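Long-range contact in putative dihydrodipicolinate synthase (Thermus thermophilus, PDB 2PCQ), which is a putative member of the dihydrodipicolinate synthetase family of TIM-barrel proteins, found as a four-chain assembly: residues Arg62-Leu74 with Ala87-Tyr99. Sequence-based numbering, arbitrary orientation.
Sequences RKPFLVGLMEETL and AGAMALLATPPRY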
loop_
_atom_site.group_PDB
_atom_site.type_symbol
_atom_site.label_atom_id
_atom_site.label_comp_id
_atom_site.label_asym_id
_atom_site.label_seq_id
_atom_site.Cartn_x
_atom_site.Cartn_y
_atom_site.Cartn_z
ATOM N N ARG A 62 31.549 -25.731 -9.852
ATOM C CA ARG A 62 32.950 -25.926 -9.477
ATOM C C ARG A 62 33.314 -24.947 -8.365
ATOM O O ARG A 62 34.334 -25.101 -7.689
ATOM C CB ARG A 62 33.879 -25.690 -10.675
ATOM C CG ARG A 62 33.520 -26.476 -11.930
ATOM C CD ARG A 62 34.638 -26.428 -12.977
ATOM N NE ARG A 62 35.786 -27.250 -12.592
ATOM C CZ ARG A 62 36.777 -26.847 -11.803
ATOM N NH1 ARG A 62 36.783 -25.616 -11.309
ATOM N NH2 ARG A 62 37.756 -27.685 -11.490
ATOM N N LYS A 63 32.474 -23.932 -8.182
ATOM C CA LYS A 63 32.708 -22.927 -7.152
ATOM C C LYS A 63 31.617 -23.015 -6.088
ATOM O O LYS A 63 30.528 -23.515 -6.356
ATOM C CB LYS A 63 32.716 -21.528 -7.781
ATOM C CG LYS A 63 33.765 -21.356 -8.867
ATOM C CD LYS A 63 33.783 -19.943 -9.431
ATOM C CE LYS A 63 34.820 -19.820 -10.542
ATOM N NZ LYS A 63 34.896 -18.445 -11.105
ATOM N N PRO A 64 31.904 -22.548 -4.859
ATOM C CA PRO A 64 30.895 -22.598 -3.792
ATOM C C PRO A 64 29.615 -21.924 -4.281
ATOM O O PRO A 64 29.654 -20.805 -4.787
ATOM C CB PRO A 64 31.557 -21.823 -2.655
ATOM C CG PRO A 64 33.018 -22.132 -2.853
ATOM C CD PRO A 64 33.180 -22.004 -4.357
ATOM N N PHE A 65 28.484 -22.602 -4.131
ATOM C CA PHE A 65 27.222 -22.047 -4.594
ATOM C C PHE A 65 26.148 -22.004 -3.520
ATOM O O PHE A 65 26.255 -22.659 -2.479
ATOM C CB PHE A 65 26.714 -22.845 -5.798
ATOM C CG PHE A 65 26.353 -24.273 -5.480
ATOM C CD1 PHE A 65 25.019 -24.657 -5.356
ATOM C CD2 PHE A 65 27.344 -25.239 -5.333
ATOM C CE1 PHE A 65 24.677 -25.986 -5.094
ATOM C CE2 PHE A 65 27.015 -26.570 -5.071
ATOM C CZ PHE A 65 25.679 -26.946 -4.952
ATOM N N LEU A 66 25.114 -21.217 -3.792
ATOM C CA LEU A 66 23.992 -21.065 -2.884
ATOM C C LEU A 66 22.754 -21.631 -3.554
ATOM O O LEU A 66 22.652 -21.647 -4.782
ATOM C CB LEU A 66 23.756 -19.585 -2.570
ATOM C CG LEU A 66 24.885 -18.778 -1.928
ATOM C CD1 LEU A 66 24.490 -17.306 -1.894
ATOM C CD2 LEU A 66 25.160 -19.299 -0.523
ATOM N N VAL A 67 21.816 -22.106 -2.746
ATOM C CA VAL A 67 20.571 -22.635 -3.278
ATOM C C VAL A 67 19.413 -21.933 -2.584
ATOM O O VAL A 67 19.345 -21.896 -1.354
ATOM C CB VAL A 67 20.447 -24.153 -3.050
ATOM C CG1 VAL A 67 19.115 -24.652 -3.604
ATOM C CG2 VAL A 67 21.601 -24.873 -3.729
ATOM N N GLY A 68 18.513 -21.364 -3.376
ATOM C CA GLY A 68 17.370 -20.682 -2.801
ATOM C C GLY A 68 16.348 -21.695 -2.321
ATOM O O GLY A 68 16.111 -22.700 -2.991
ATOM N N LEU A 69 15.755 -21.448 -1.155
ATOM C CA LEU A 69 14.746 -22.346 -0.614
ATOM C C LEU A 69 13.504 -21.521 -0.314
ATOM O O LEU A 69 13.483 -20.704 0.614
ATOM C CB LEU A 69 15.254 -23.041 0.656
ATOM C CG LEU A 69 14.393 -24.205 1.159
ATOM C CD1 LEU A 69 15.235 -25.117 2.030
ATOM C CD2 LEU A 69 13.194 -23.681 1.921
HETATM N N MSE A 70 12.475 -21.722 -1.127
HETATM C CA MSE A 70 11.233 -20.995 -0.955
HETATM C C MSE A 70 10.065 -21.957 -0.779
HETATM O O MSE A 70 9.499 -22.456 -1.755
HETATM C CB MSE A 70 10.998 -20.099 -2.157
HETATM C CG MSE A 70 12.208 -19.260 -2.473
HETATM SE SE MSE A 70 11.872 -18.033 -3.890
HETATM C CE MSE A 70 13.710 -17.524 -4.234
ATOM N N GLU A 71 9.724 -22.221 0.480
ATOM C CA GLU A 71 8.632 -23.122 0.822
ATOM C C GLU A 71 7.715 -22.419 1.817
ATOM O O GLU A 71 8.083 -21.399 2.404
ATOM C CB GLU A 71 9.165 -24.420 1.439
ATOM C CG GLU A 71 10.088 -25.245 0.545
ATOM C CD GLU A 71 9.443 -25.669 -0.764
ATOM O OE1 GLU A 71 8.226 -25.952 -0.780
ATOM O OE2 GLU A 71 10.164 -25.734 -1.783
ATOM N N GLU A 72 6.525 -22.980 2.005
ATOM C CA GLU A 72 5.531 -22.413 2.905
ATOM C C GLU A 72 5.561 -23.055 4.286
ATOM O O GLU A 72 5.104 -22.452 5.252
ATOM C CB GLU A 72 4.130 -22.591 2.316
ATOM C CG GLU A 72 3.929 -22.041 0.903
ATOM C CD GLU A 72 3.658 -20.540 0.865
ATOM O OE1 GLU A 72 3.594 -19.905 1.943
ATOM O OE2 GLU A 72 3.507 -19.997 -0.252
ATOM N N THR A 73 6.090 -24.274 4.383
ATOM C CA THR A 73 6.129 -24.983 5.662
ATOM C C THR A 73 7.413 -25.777 5.880
ATOM O O THR A 73 8.162 -26.040 4.943
ATOM C CB THR A 73 4.959 -25.975 5.778
ATOM O OG1 THR A 73 5.139 -27.039 4.832
ATOM C CG2 THR A 73 3.638 -25.278 5.496
ATOM N N LEU A 74 7.653 -26.165 7.127
ATOM C CA LEU A 74 8.839 -26.940 7.459
ATOM C C LEU A 74 8.816 -28.308 6.776
ATOM O O LEU A 74 9.824 -28.749 6.236
ATOM C CB LEU A 74 8.967 -27.080 8.980
ATOM C CG LEU A 74 9.407 -25.777 9.662
ATOM C CD1 LEU A 74 9.336 -25.912 11.173
ATOM C CD2 LEU A 74 10.830 -25.438 9.214
ATOM N N ALA A 87 23.795 -31.797 -2.565
ATOM C CA ALA A 87 24.409 -31.232 -3.761
ATOM C C ALA A 87 25.716 -30.528 -3.413
ATOM O O ALA A 87 26.498 -30.190 -4.296
ATOM C CB ALA A 87 23.452 -30.257 -4.433
ATOM N N GLY A 88 25.946 -30.305 -2.124
ATOM C CA GLY A 88 27.168 -29.652 -1.698
ATOM C C GLY A 88 27.043 -28.142 -1.598
ATOM O O GLY A 88 28.047 -27.428 -1.609
ATOM N N ALA A 89 25.813 -27.647 -1.489
ATOM C CA ALA A 89 25.589 -26.208 -1.394
ATOM C C ALA A 89 26.265 -25.627 -0.162
ATOM O O ALA A 89 26.223 -26.220 0.913
ATOM C CB ALA A 89 24.088 -25.907 -1.358
HETATM N N MSE A 90 26.876 -24.460 -0.335
HETATM C CA MSE A 90 27.565 -23.752 0.740
HETATM C C MSE A 90 26.561 -23.255 1.783
HETATM O O MSE A 90 26.846 -23.239 2.981
HETATM C CB MSE A 90 28.354 -22.588 0.135
HETATM C CG MSE A 90 28.491 -21.378 1.019
HETATM SE SE MSE A 90 29.524 -20.046 0.100
HETATM C CE MSE A 90 28.217 -19.624 -1.307
ATOM N N ALA A 91 25.380 -22.863 1.321
ATOM C CA ALA A 91 24.339 -22.380 2.221
ATOM C C ALA A 91 23.026 -22.203 1.474
ATOM O O ALA A 91 22.985 -22.244 0.242
ATOM C CB ALA A 91 24.759 -21.058 2.860
ATOM N N LEU A 92 21.955 -22.011 2.233
ATOM C CA LEU A 92 20.632 -21.802 1.664
ATOM C C LEU A 92 20.330 -20.309 1.688
ATOM O O LEU A 92 20.962 -19.550 2.422
ATOM C CB LEU A 92 19.571 -22.518 2.501
ATOM C CG LEU A 92 19.657 -24.031 2.689
ATOM C CD1 LEU A 92 18.700 -24.448 3.791
ATOM C CD2 LEU A 92 19.322 -24.739 1.383
ATOM N N LEU A 93 19.374 -19.903 0.865
ATOM C CA LEU A 93 18.911 -18.525 0.819
ATOM C C LEU A 93 17.413 -18.751 0.957
ATOM O O LEU A 93 16.723 -19.018 -0.024
ATOM C CB LEU A 93 19.253 -17.871 -0.524
ATOM C CG LEU A 93 20.152 -16.632 -0.405
ATOM C CD1 LEU A 93 20.487 -16.084 -1.785
ATOM C CD2 LEU A 93 19.447 -15.578 0.422
ATOM N N ALA A 94 16.920 -18.676 2.188
ATOM C CA ALA A 94 15.514 -18.946 2.460
ATOM C C ALA A 94 14.615 -17.739 2.693
ATOM O O ALA A 94 14.951 -16.832 3.447
ATOM C CB ALA A 94 15.405 -19.897 3.651
ATOM N N THR A 95 13.455 -17.765 2.045
ATOM C CA THR A 95 12.452 -16.714 2.162
ATOM C C THR A 95 11.455 -17.125 3.247
ATOM O O THR A 95 11.350 -18.301 3.590
ATOM C CB THR A 95 11.665 -16.555 0.848
ATOM O OG1 THR A 95 11.140 -17.831 0.463
ATOM C CG2 THR A 95 12.559 -16.022 -0.267
ATOM N N PRO A 96 10.705 -16.159 3.801
ATOM C CA PRO A 96 9.723 -16.486 4.841
ATOM C C PRO A 96 8.480 -17.125 4.222
ATOM O O PRO A 96 8.225 -16.966 3.027
ATOM C CB PRO A 96 9.376 -15.117 5.438
ATOM C CG PRO A 96 10.533 -14.235 5.052
ATOM C CD PRO A 96 10.856 -14.703 3.662
ATOM N N PRO A 97 7.706 -17.885 5.017
ATOM C CA PRO A 97 6.495 -18.497 4.458
ATOM C C PRO A 97 5.659 -17.315 3.942
ATOM O O PRO A 97 5.752 -16.221 4.495
ATOM C CB PRO A 97 5.868 -19.177 5.672
ATOM C CG PRO A 97 7.077 -19.613 6.452
ATOM C CD PRO A 97 7.975 -18.387 6.377
ATOM N N ARG A 98 4.842 -17.528 2.915
ATOM C CA ARG A 98 4.070 -16.429 2.323
ATOM C C ARG A 98 2.548 -16.376 2.440
ATOM O O ARG A 98 1.985 -15.416 2.972
ATOM C CB ARG A 98 4.388 -16.337 0.831
ATOM C CG ARG A 98 5.786 -15.892 0.483
ATOM C CD ARG A 98 6.169 -16.512 -0.843
ATOM N NE ARG A 98 6.670 -17.860 -0.635
ATOM C CZ ARG A 98 6.522 -18.867 -1.487
ATOM N NH1 ARG A 98 5.870 -18.699 -2.629
ATOM N NH2 ARG A 98 7.052 -20.043 -1.190
ATOM N N TYR A 99 1.892 -17.393 1.895
ATOM C CA TYR A 99 0.440 -17.444 1.850
ATOM C C TYR A 99 -0.308 -17.047 3.127
ATOM O O TYR A 99 -1.217 -16.221 3.069
ATOM C CB TYR A 99 -0.010 -18.830 1.386
ATOM C CG TYR A 99 -1.394 -18.835 0.790
ATOM C CD1 TYR A 99 -1.597 -18.543 -0.560
ATOM C CD2 TYR A 99 -2.507 -19.111 1.580
ATOM C CE1 TYR A 99 -2.884 -18.529 -1.108
ATOM C CE2 TYR A 99 -3.797 -19.098 1.043
ATOM C CZ TYR A 99 -3.977 -18.807 -0.296
ATOM O OH TYR A 99 -5.250 -18.791 -0.817
HETATM O O HOH W 1 29.138 -24.974 -2.403
HETATM O O HOH W 2 11.434 -20.799 2.424
HETATM O O HOH W 3 6.718 -22.191 -2.442
HETATM O O HOH W 4 8.809 -19.013 1.290
#
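Glu72 reaches across to Arg98 and Tyr99 just beyond the C-terminal ends of two neighbouring parallel strands. From CB, its CG lies anti to the carbonyl carbon (chi1 -55°), and a turn about CB-CG (chi2 -82°) swings the carboxylate onto segment 87-99. OE1 accepts two backbone N-H groups on its syn side: Arg98 N at 2.9 Å and Tyr99 N at 3.0 Å, arriving from opposite faces of the carboxylate plane. OE2 sits over the centre of the Arg98 guanidinium, 3.4 Å from CZ, with the two flat groups 25° apart. This salt bridge with NH1 is therefore one of charge, with no N-H directed at the oxygen. Two waters lie at the guanidinium edge, near NE and NH2: one donates to Met70 O, its very short approach to NH2 being doubtful, and the other accepts from NE and lies within hydrogen-bonding distance of Glu71 O, Pro96 O and Thr95 OG1. Pro97 CB packs on Glu72 O.

Upstream, strands 66-69 and 91-94 pair in parallel. Val67 N bonds to Ala91 O, Leu93 N to Val67 O, and Leu69 N to Leu93 O at 2.8 Å; Thr95 N continues the pattern to Leu69 O. Leu69 CD1 meets Leu92 CD1 at 3.9 Å on the side turned to helix 74-87. At the other end the Phe65 ring receives Ala89 CA over one face in a CH-pi contact, 3.9 Å from the ring centroid, while Ala87 O lies at its edge. Gly88 closes helix 74-87 in a Schellman motif. Together these elements form a right-handed beta-alpha-beta unit of the eight-stranded TIM barrel: strand 36-37 flanks 66-69, strand 121-125 flanks 91-94, helices 74-87 and 107-118 pack outside, and Tyr99 rests on Met70 of a second subunit.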